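PDB 3KFV: tight junction protein ZO-3, which links tight-junction membrane proteins such as claudins and occludin to the actin cytoskeleton as a MAGUK scaffold, its SH3 and guanylate kinase-like domains forming the piece described here. Local coordinates for residues R8-L13 against P133-V138; F29-T34 against W49-M54; F144-V149 against Y219-F224. All coordinates share one frame; numbering follows the deposited sequence.

Contact 1 of 3, residues R8-L13 against P133-V138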
loop_
_atom_site.group_PDB
_atom_site.type_symbol
_atom_site.label_atom_id
_atom_site.label_comp_id
_atom_site.label_asym_id
_atom_site.label_seq_id
_atom_site.Cartn_x
_atom_site.Cartn_y
_atom_site.Cartn_z
ATOM N N ARG A 8 6.604 14.662 3.803
ATOM C CA ARG A 8 5.551 14.059 3.001
ATOM C C ARG A 8 4.745 15.164 2.302
ATOM O O ARG A 8 4.381 16.165 2.918
ATOM C CB ARG A 8 4.659 13.171 3.862
ATOM C CG ARG A 8 4.050 12.015 3.100
ATOM C CD ARG A 8 3.453 10.975 4.037
ATOM N NE ARG A 8 2.225 11.416 4.699
ATOM C CZ ARG A 8 1.035 10.858 4.507
ATOM N NH1 ARG A 8 0.908 9.837 3.673
ATOM N NH2 ARG A 8 -0.029 11.312 5.152
ATOM N N THR A 9 4.488 14.986 1.010
ATOM C CA THR A 9 3.859 16.026 0.206
ATOM C C THR A 9 2.343 15.826 0.098
ATOM O O THR A 9 1.873 14.720 -0.155
ATOM C CB THR A 9 4.487 16.080 -1.206
ATOM O OG1 THR A 9 4.265 14.837 -1.877
ATOM C CG2 THR A 9 5.987 16.319 -1.120
ATOM N N HIS A 10 1.582 16.899 0.288
ATOM C CA HIS A 10 0.124 16.816 0.263
ATOM C C HIS A 10 -0.513 17.696 -0.814
ATOM O O HIS A 10 -1.644 18.170 -0.676
ATOM C CB HIS A 10 -0.449 17.127 1.645
ATOM C CG HIS A 10 -0.088 16.106 2.675
ATOM N ND1 HIS A 10 -0.786 14.926 2.829
ATOM C CD2 HIS A 10 0.916 16.071 3.583
ATOM C CE1 HIS A 10 -0.235 14.216 3.796
ATOM N NE2 HIS A 10 0.798 14.888 4.271
ATOM N N PHE A 11 0.228 17.906 -1.893
ATOM C CA PHE A 11 -0.323 18.532 -3.078
ATOM C C PHE A 11 0.443 18.021 -4.295
ATOM O O PHE A 11 1.510 17.419 -4.156
ATOM C CB PHE A 11 -0.266 20.061 -2.972
ATOM C CG PHE A 11 1.121 20.612 -2.799
ATOM C CD1 PHE A 11 1.816 21.134 -3.884
ATOM C CD2 PHE A 11 1.729 20.615 -1.554
ATOM C CE1 PHE A 11 3.098 21.639 -3.731
ATOM C CE2 PHE A 11 3.007 21.122 -1.394
ATOM C CZ PHE A 11 3.694 21.635 -2.484
ATOM N N GLU A 12 -0.108 18.247 -5.483
ATOM C CA GLU A 12 0.511 17.763 -6.708
ATOM C C GLU A 12 1.465 18.799 -7.308
ATOM O O GLU A 12 1.220 20.005 -7.236
ATOM C CB GLU A 12 -0.562 17.353 -7.725
ATOM C CG GLU A 12 -0.924 15.860 -7.710
ATOM C CD GLU A 12 -1.557 15.397 -6.396
ATOM O OE1 GLU A 12 -2.311 16.178 -5.775
ATOM O OE2 GLU A 12 -1.308 14.242 -5.985
ATOM N N LEU A 13 2.562 18.318 -7.886
ATOM C CA LEU A 13 3.517 19.184 -8.565
ATOM C C LEU A 13 4.131 18.453 -9.755
ATOM O O LEU A 13 4.518 17.286 -9.648
ATOM C CB LEU A 13 4.618 19.633 -7.608
ATOM C CG LEU A 13 5.617 20.638 -8.185
ATOM C CD1 LEU A 13 4.943 21.983 -8.390
ATOM C CD2 LEU A 13 6.840 20.777 -7.291
ATOM N N PRO A 133 0.539 21.194 3.422
ATOM C CA PRO A 133 1.270 20.960 2.172
ATOM C C PRO A 133 2.508 20.098 2.406
ATOM O O PRO A 133 2.748 19.147 1.660
ATOM C CB PRO A 133 1.676 22.370 1.747
ATOM C CG PRO A 133 0.588 23.237 2.287
ATOM C CD PRO A 133 0.141 22.604 3.578
ATOM N N TYR A 134 3.287 20.437 3.430
ATOM C CA TYR A 134 4.436 19.631 3.815
ATOM C C TYR A 134 4.225 19.092 5.216
ATOM O O TYR A 134 3.880 19.842 6.140
ATOM C CB TYR A 134 5.728 20.448 3.795
ATOM C CG TYR A 134 6.362 20.625 2.435
ATOM C CD1 TYR A 134 5.899 19.924 1.324
ATOM C CD2 TYR A 134 7.448 21.476 2.268
ATOM C CE1 TYR A 134 6.488 20.085 0.082
ATOM C CE2 TYR A 134 8.043 21.642 1.032
ATOM C CZ TYR A 134 7.562 20.946 -0.056
ATOM O OH TYR A 134 8.168 21.115 -1.280
ATOM N N GLU A 135 4.448 17.792 5.376
ATOM C CA GLU A 135 4.311 17.144 6.671
ATOM C C GLU A 135 5.624 16.474 7.019
ATOM O O GLU A 135 6.036 15.527 6.355
ATOM C CB GLU A 135 3.199 16.097 6.614
ATOM C CG GLU A 135 2.843 15.474 7.941
ATOM C CD GLU A 135 2.097 14.159 7.789
ATOM O OE1 GLU A 135 1.617 13.617 8.815
ATOM O OE2 GLU A 135 1.995 13.656 6.647
ATOM N N ARG A 136 6.300 16.968 8.047
ATOM C CA ARG A 136 7.518 16.311 8.502
ATOM C C ARG A 136 7.175 14.937 9.063
ATOM O O ARG A 136 6.284 14.808 9.904
ATOM C CB ARG A 136 8.245 17.166 9.544
ATOM C CG ARG A 136 8.885 18.426 8.969
ATOM C CD ARG A 136 9.820 19.102 9.969
ATOM N NE ARG A 136 10.841 18.187 10.478
ATOM C CZ ARG A 136 11.962 18.567 11.085
ATOM N NH1 ARG A 136 12.225 19.857 11.260
ATOM N NH2 ARG A 136 12.827 17.655 11.508
ATOM N N VAL A 137 7.871 13.910 8.580
ATOM C CA VAL A 137 7.623 12.536 9.019
ATOM C C VAL A 137 8.901 11.862 9.518
ATOM O O VAL A 137 10.006 12.238 9.133
ATOM C CB VAL A 137 7.013 11.657 7.882
ATOM C CG1 VAL A 137 5.594 12.081 7.556
ATOM C CG2 VAL A 137 7.884 11.694 6.643
ATOM N N VAL A 138 8.738 10.858 10.373
ATOM C CA VAL A 138 9.858 10.042 10.834
ATOM C C VAL A 138 9.491 8.567 10.690
ATOM O O VAL A 138 8.319 8.236 10.512
ATOM C CB VAL A 138 10.238 10.339 12.314
ATOM C CG1 VAL A 138 10.959 11.678 12.433
ATOM C CG2 VAL A 138 9.006 10.288 13.217
#
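Arg8 and Glu135 form an antiparallel hydrogen-bonded pair, closed by two backbone bonds; two residues on, past the non-hydrogen-bonded pair Thr9 and Tyr134, His10 N bonds to Pro133 O at 2.9 Å. Strand 134-141, more than a hundred residues further along the chain, joins the antiparallel sheet of the SH3 domain beside strand 5-9, as in the split SH3 domain of MAGUK proteins.

The polar side chains meet on the Arg8 face of the sheet. With CG opposite the backbone N (chi1 -173°) and an extended chain beyond, Glu135 carries OE2 to two donors; glutamate suits this place because its length brings one oxygen between an arginine and a histidine. Arg8 NE binds OE2 at 3.0 Å, nearly straight and in the guanidinium plane, forming a salt bridge. His10 NE2 lies 2.9 Å from the same OE2, above the carboxylate plane on the face opposite Arg8 NE. Tyr215 OH bonds to His10 ND1, and Tyr215 O accepts from Arg8 NH2.

Among apolar groups, Phe11 CE2 packs on Pro133 CB at 3.6 Å and on Tyr134 CE1 at 3.9 Å; the Phe11 and Tyr134 rings, 28° from parallel, are slid apart and barely overlap. Thr9, alongside Tyr134 on the same side of the sheet, touches CE1 with CG2.

With OE2 gripped by two N-H donors, the buried Glu135 carboxylate probably stays ionised and helps to balance Arg8.

Contact 2 of 3, residues F29-T34 against W49-M54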
loop_
_atom_site.group_PDB
_atom_site.type_symbol
_atom_site.label_atom_id
_atom_site.label_comp_id
_atom_site.label_asym_id
_atom_site.label_seq_id
_atom_site.Cartn_x
_atom_site.Cartn_y
_atom_site.Cartn_z
ATOM N N PHE A 29 10.058 12.668 0.841
ATOM C CA PHE A 29 11.372 13.133 0.428
ATOM C C PHE A 29 12.339 13.248 1.590
ATOM O O PHE A 29 12.029 13.836 2.626
ATOM C CB PHE A 29 11.266 14.478 -0.296
ATOM C CG PHE A 29 10.612 14.383 -1.636
ATOM C CD1 PHE A 29 11.374 14.364 -2.791
ATOM C CD2 PHE A 29 9.233 14.288 -1.743
ATOM C CE1 PHE A 29 10.771 14.266 -4.030
ATOM C CE2 PHE A 29 8.624 14.189 -2.977
ATOM C CZ PHE A 29 9.393 14.178 -4.122
ATOM N N HIS A 30 13.518 12.675 1.409
ATOM C CA HIS A 30 14.607 12.930 2.321
ATOM C C HIS A 30 15.252 14.239 1.899
ATOM O O HIS A 30 16.059 14.268 0.971
ATOM C CB HIS A 30 15.619 11.793 2.274
ATOM C CG HIS A 30 16.770 11.977 3.210
ATOM N ND1 HIS A 30 18.030 11.487 2.945
ATOM C CD2 HIS A 30 16.855 12.610 4.404
ATOM C CE1 HIS A 30 18.840 11.801 3.941
ATOM N NE2 HIS A 30 18.152 12.483 4.838
ATOM N N VAL A 31 14.859 15.327 2.559
ATOM C CA VAL A 31 15.413 16.648 2.274
ATOM C C VAL A 31 16.830 16.749 2.826
ATOM O O VAL A 31 17.025 16.849 4.041
ATOM C CB VAL A 31 14.552 17.761 2.889
ATOM C CG1 VAL A 31 15.151 19.121 2.594
ATOM C CG2 VAL A 31 13.145 17.674 2.357
ATOM N N LEU A 32 17.809 16.717 1.927
ATOM C CA LEU A 32 19.215 16.674 2.318
ATOM C C LEU A 32 19.693 17.983 2.936
ATOM O O LEU A 32 20.382 17.979 3.960
ATOM C CB LEU A 32 20.095 16.296 1.126
ATOM C CG LEU A 32 19.804 14.922 0.514
ATOM C CD1 LEU A 32 20.830 14.572 -0.557
ATOM C CD2 LEU A 32 19.763 13.856 1.597
ATOM N N ASP A 33 19.332 19.102 2.316
ATOM C CA ASP A 33 19.716 20.405 2.846
ATOM C C ASP A 33 18.701 21.484 2.502
ATOM O O ASP A 33 18.018 21.391 1.487
ATOM C CB ASP A 33 21.098 20.818 2.335
ATOM C CG ASP A 33 21.596 22.094 2.990
ATOM O OD1 ASP A 33 22.038 22.029 4.164
ATOM O OD2 ASP A 33 21.535 23.162 2.336
ATOM N N THR A 34 18.615 22.506 3.349
ATOM C CA THR A 34 17.703 23.618 3.123
ATOM C C THR A 34 18.470 24.920 2.892
ATOM O O THR A 34 19.080 25.123 1.839
ATOM C CB THR A 34 16.732 23.802 4.308
ATOM O OG1 THR A 34 17.447 24.291 5.451
ATOM C CG2 THR A 34 16.072 22.485 4.664
ATOM N N TRP A 49 14.931 23.536 -1.747
ATOM C CA TRP A 49 15.495 22.487 -0.895
ATOM C C TRP A 49 16.126 21.422 -1.774
ATOM O O TRP A 49 15.579 21.075 -2.819
ATOM C CB TRP A 49 14.425 21.806 -0.034
ATOM C CG TRP A 49 13.839 22.641 1.056
ATOM C CD1 TRP A 49 14.265 23.865 1.481
ATOM C CD2 TRP A 49 12.730 22.289 1.890
ATOM N NE1 TRP A 49 13.474 24.309 2.514
ATOM C CE2 TRP A 49 12.527 23.358 2.787
ATOM C CE3 TRP A 49 11.880 21.178 1.958
ATOM C CZ2 TRP A 49 11.515 23.347 3.742
ATOM C CZ3 TRP A 49 10.871 21.171 2.905
ATOM C CH2 TRP A 49 10.699 22.249 3.785
ATOM N N LEU A 50 17.267 20.888 -1.355
ATOM C CA LEU A 50 17.838 19.744 -2.048
ATOM C C LEU A 50 17.265 18.477 -1.434
ATOM O O LEU A 50 17.466 18.213 -0.253
ATOM C CB LEU A 50 19.365 19.738 -1.947
ATOM C CG LEU A 50 20.039 18.564 -2.667
ATOM C CD1 LEU A 50 20.115 18.831 -4.163
ATOM C CD2 LEU A 50 21.426 18.274 -2.099
ATOM N N ALA A 51 16.553 17.690 -2.231
ATOM C CA ALA A 51 15.854 16.521 -1.705
ATOM C C ALA A 51 16.048 15.271 -2.555
ATOM O O ALA A 51 16.487 15.346 -3.698
ATOM C CB ALA A 51 14.373 16.826 -1.555
ATOM N N VAL A 52 15.706 14.123 -1.983
ATOM C CA VAL A 52 15.798 12.848 -2.683
ATOM C C VAL A 52 14.506 12.065 -2.466
ATOM O O VAL A 52 13.991 12.016 -1.351
ATOM C CB VAL A 52 16.980 12.018 -2.158
ATOM C CG1 VAL A 52 17.155 10.757 -2.986
ATOM C CG2 VAL A 52 18.254 12.849 -2.162
ATOM N N ARG A 53 13.973 11.461 -3.523
ATOM C CA ARG A 53 12.726 10.719 -3.383
ATOM C C ARG A 53 12.939 9.379 -2.690
ATOM O O ARG A 53 13.996 8.759 -2.810
ATOM C CB ARG A 53 12.019 10.516 -4.726
ATOM C CG ARG A 53 10.760 9.659 -4.600
ATOM C CD ARG A 53 9.968 9.582 -5.890
ATOM N NE ARG A 53 9.690 10.907 -6.433
ATOM C CZ ARG A 53 10.072 11.314 -7.639
ATOM N NH1 ARG A 53 10.736 10.488 -8.440
ATOM N NH2 ARG A 53 9.780 12.543 -8.050
HETATM N N MSE A 54 11.921 8.942 -1.960
HETATM C CA MSE A 54 11.984 7.695 -1.221
HETATM C C MSE A 54 10.954 6.727 -1.783
HETATM O O MSE A 54 9.755 7.018 -1.776
HETATM C CB MSE A 54 11.705 7.959 0.256
HETATM C CG MSE A 54 12.681 8.925 0.908
HETATM SE SE MSE A 54 14.412 8.111 1.369
HETATM C CE MSE A 54 13.798 6.711 2.592
#
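Phe29-Thr34 and Trp49-Met54 run antiparallel, their strand axes 4.3 Å apart at the nearest and their directions 148° apart. His30 and Val52 exchange two backbone hydrogen bonds, whereas Val31 and Ala51 form a non-hydrogen-bonded pair whose CA atoms are only 4.0 Å apart, a closeness that suits the small alanine. Beyond them the register slips by one residue. Leu32 and Asp33 both face Leu50 in a classic beta bulge: Leu50 O accepts a proper bond from Asp33 N at 3.3 Å and a weak one from Leu32 N, and Leu50 N returns a bond to Asp33 O. The turn of Leu32 to a helical backbone shape (phi -70°, psi -45°) makes room for the extra residue.

These are neighbouring strands of the SH3 domain, with strand 5-9 flanking the first and strand 60-66 the second. Phe29, Val31 and Ala51 share the buried side. Phe29 CD1 lies 4.1 Å from Ala51 CB, while the far part of its ring runs alongside Arg53, whose guanidinium goes on to a salt bridge with Glu62. Val31 spreads both methyls against Trp49, CG2 meeting CE3 at 3.7 Å, and the flat, wide indole also meets the rings of Phe5 and Tyr134 and the side chain of Ile66. Thr34 CG2 sits over the five-membered ring of Trp49, 3.9 Å from its centroid, in a CH-pi contact; Thr34 OG1 bonds instead to Asp3 N.

Across the sheet, the bulged Leu32 lays CD1 on Val52 CG2 at 3.5 Å and CB near Leu50 CD2. His30 CB touches the selenium of Met54, a selenomethionine, and His30 ND1 bonds to Glu60.

Contact 3 of 3, residues F144-V149 against Y219-F224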
loop_
_atom_site.group_PDB
_atom_site.type_symbol
_atom_site.label_atom_id
_atom_site.label_comp_id
_atom_site.label_asym_id
_atom_site.label_seq_id
_atom_site.Cartn_x
_atom_site.Cartn_y
_atom_site.Cartn_z
ATOM N N PHE A 144 0.688 -0.693 15.963
ATOM C CA PHE A 144 -0.565 -1.397 15.728
ATOM C C PHE A 144 -0.313 -2.494 14.698
ATOM O O PHE A 144 0.690 -2.462 13.976
ATOM C CB PHE A 144 -1.658 -0.429 15.255
ATOM C CG PHE A 144 -1.357 0.240 13.946
ATOM C CD1 PHE A 144 -1.878 -0.255 12.764
ATOM C CD2 PHE A 144 -0.554 1.363 13.894
ATOM C CE1 PHE A 144 -1.604 0.358 11.555
ATOM C CE2 PHE A 144 -0.272 1.981 12.680
ATOM C CZ PHE A 144 -0.798 1.475 11.514
ATOM N N LYS A 145 -1.201 -3.479 14.647
ATOM C CA LYS A 145 -1.065 -4.525 13.645
ATOM C C LYS A 145 -1.563 -4.024 12.288
ATOM O O LYS A 145 -2.724 -3.632 12.137
ATOM C CB LYS A 145 -1.758 -5.815 14.096
ATOM C CG LYS A 145 -0.870 -6.660 15.020
ATOM C CD LYS A 145 -1.609 -7.831 15.630
ATOM C CE LYS A 145 -0.650 -8.773 16.351
ATOM N NZ LYS A 145 -1.347 -9.964 16.956
ATOM N N ARG A 146 -0.662 -4.018 11.312
ATOM C CA ARG A 146 -0.924 -3.418 10.011
ATOM C C ARG A 146 -1.921 -4.236 9.199
ATOM O O ARG A 146 -1.857 -5.463 9.186
ATOM C CB ARG A 146 0.389 -3.276 9.232
ATOM C CG ARG A 146 1.469 -2.485 9.958
ATOM C CD ARG A 146 2.823 -2.597 9.252
ATOM N NE ARG A 146 2.757 -2.180 7.854
ATOM C CZ ARG A 146 3.755 -2.299 6.982
ATOM N NH1 ARG A 146 4.910 -2.821 7.351
ATOM N NH2 ARG A 146 3.596 -1.898 5.731
ATOM N N PRO A 147 -2.854 -3.555 8.514
ATOM C CA PRO A 147 -3.776 -4.302 7.649
ATOM C C PRO A 147 -2.987 -5.074 6.602
ATOM O O PRO A 147 -1.896 -4.653 6.226
ATOM C CB PRO A 147 -4.614 -3.200 6.994
ATOM C CG PRO A 147 -4.527 -2.047 7.938
ATOM C CD PRO A 147 -3.148 -2.112 8.526
ATOM N N VAL A 148 -3.520 -6.198 6.145
ATOM C CA VAL A 148 -2.818 -7.003 5.158
ATOM C C VAL A 148 -3.680 -7.162 3.919
ATOM O O VAL A 148 -4.798 -7.670 3.990
ATOM C CB VAL A 148 -2.436 -8.405 5.717
ATOM C CG1 VAL A 148 -1.733 -9.232 4.648
ATOM C CG2 VAL A 148 -1.557 -8.279 6.955
ATOM N N VAL A 149 -3.162 -6.720 2.784
ATOM C CA VAL A 149 -3.892 -6.827 1.528
ATOM C C VAL A 149 -3.364 -7.995 0.695
ATOM O O VAL A 149 -2.187 -8.025 0.335
ATOM C CB VAL A 149 -3.799 -5.519 0.711
ATOM C CG1 VAL A 149 -4.391 -5.715 -0.668
ATOM C CG2 VAL A 149 -4.505 -4.385 1.439
ATOM N N TYR A 219 -0.754 1.938 6.004
ATOM C CA TYR A 219 0.291 1.213 5.277
ATOM C C TYR A 219 0.143 -0.297 5.311
ATOM O O TYR A 219 0.899 -0.983 6.004
ATOM C CB TYR A 219 1.684 1.607 5.776
ATOM C CG TYR A 219 2.053 3.029 5.443
ATOM C CD1 TYR A 219 2.205 3.440 4.119
ATOM C CD2 TYR A 219 2.238 3.966 6.444
ATOM C CE1 TYR A 219 2.535 4.737 3.810
ATOM C CE2 TYR A 219 2.572 5.270 6.141
ATOM C CZ TYR A 219 2.719 5.648 4.825
ATOM O OH TYR A 219 3.054 6.951 4.541
ATOM N N PRO A 220 -0.814 -0.823 4.533
ATOM C CA PRO A 220 -1.069 -2.264 4.545
ATOM C C PRO A 220 0.196 -2.999 4.153
ATOM O O PRO A 220 1.077 -2.406 3.529
ATOM C CB PRO A 220 -2.114 -2.455 3.440
ATOM C CG PRO A 220 -2.591 -1.094 3.074
ATOM C CD PRO A 220 -1.509 -0.139 3.431
ATOM N N ILE A 221 0.294 -4.268 4.527
ATOM C CA ILE A 221 1.265 -5.147 3.906
ATOM C C ILE A 221 0.574 -5.694 2.663
ATOM O O ILE A 221 -0.489 -6.303 2.758
ATOM C CB ILE A 221 1.682 -6.289 4.852
ATOM C CG1 ILE A 221 2.363 -5.721 6.098
ATOM C CG2 ILE A 221 2.593 -7.274 4.136
ATOM C CD1 ILE A 221 2.581 -6.737 7.200
ATOM N N VAL A 222 1.148 -5.444 1.492
ATOM C CA VAL A 222 0.506 -5.866 0.245
ATOM C C VAL A 222 1.241 -7.020 -0.419
ATOM O O VAL A 222 2.391 -6.881 -0.823
ATOM C CB VAL A 222 0.389 -4.713 -0.758
ATOM C CG1 VAL A 222 -0.309 -5.196 -2.006
ATOM C CG2 VAL A 222 -0.371 -3.565 -0.140
ATOM N N VAL A 223 0.563 -8.157 -0.535
ATOM C CA VAL A 223 1.184 -9.362 -1.065
ATOM C C VAL A 223 0.494 -9.845 -2.330
ATOM O O VAL A 223 -0.707 -10.099 -2.327
ATOM C CB VAL A 223 1.178 -10.493 -0.021
ATOM C CG1 VAL A 223 1.644 -11.803 -0.650
ATOM C CG2 VAL A 223 2.053 -10.111 1.170
ATOM N N PHE A 224 1.260 -9.976 -3.407
ATOM C CA PHE A 224 0.716 -10.400 -4.694
ATOM C C PHE A 224 1.219 -11.795 -5.059
ATOM O O PHE A 224 2.415 -12.075 -4.981
ATOM C CB PHE A 224 1.073 -9.391 -5.788
ATOM C CG PHE A 224 0.632 -9.807 -7.164
ATOM C CD1 PHE A 224 -0.657 -9.549 -7.605
ATOM C CD2 PHE A 224 1.505 -10.455 -8.021
ATOM C CE1 PHE A 224 -1.064 -9.933 -8.867
ATOM C CE2 PHE A 224 1.098 -10.843 -9.285
ATOM C CZ PHE A 224 -0.189 -10.581 -9.704
#
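The guanidinium of Arg146 has Ile221 CG1 over one face, 3.8 Å above its centre, and the carbonyl of Tyr219 at its edge. NE and NH2 both give their hydrogens to Tyr219 O, each at 2.9 Å and each with that oxygen in the guanidinium plane. NE comes nearly in line with the C=O bond, while NH2 stands above the carbonyl plane and adds a weak bond to Pro220 O. The bend at chi3 (56°) folds the end of the arginine back across Ile221, which it crosses at about a right angle. Arginine suits this place because a flat group with several N-H donors can grip a carbonyl edgewise and still offer a face to a hydrocarbon. An alanine here would remove both donors, and Tyr219 O would probably be left without these mates while Ile221 lost the flat group over its CG1.

Beyond the arginine the backbones pair as parallel strands, Ile221 N bonding to Pro147 O, Val149 N to Ile221 O at 2.7 Å and Val223 N to Val149 O at 2.9 Å. Val149 CG2 packs on Pro220 CB at 3.7 Å, on the side lined by helix 207-215; Val148 and Ile221 face helix 278-290. Branched valine and isoleucine suit such extended, buried strands. Helices on both sides of a central parallel sheet are the alpha/beta core of the guanylate kinase fold.

How the contacts relate
Contacts 1 and 2 belong to one antiparallel sheet, where strands 5-9 and 28-33 are neighbours; contact 3 lies in the separate parallel sheet of the guanylate kinase-like part. Contact 3 is nearest the middle of the chain, its centre about 7 Å from the centre of the chain, and like contact 1 it is buried, whereas contact 2 is partly open at its bulged end. Contact 1 buries a salt bridge and a histidine-carboxylate bond, contact 2 is mostly apolar, and contact 3 sets one arginine against backbone carbonyls and aliphatic side chains. Tyr134 packs on Trp49, joining contacts 1 and 2; Arg8 meets Tyr219, linking contact 1 to contact 3.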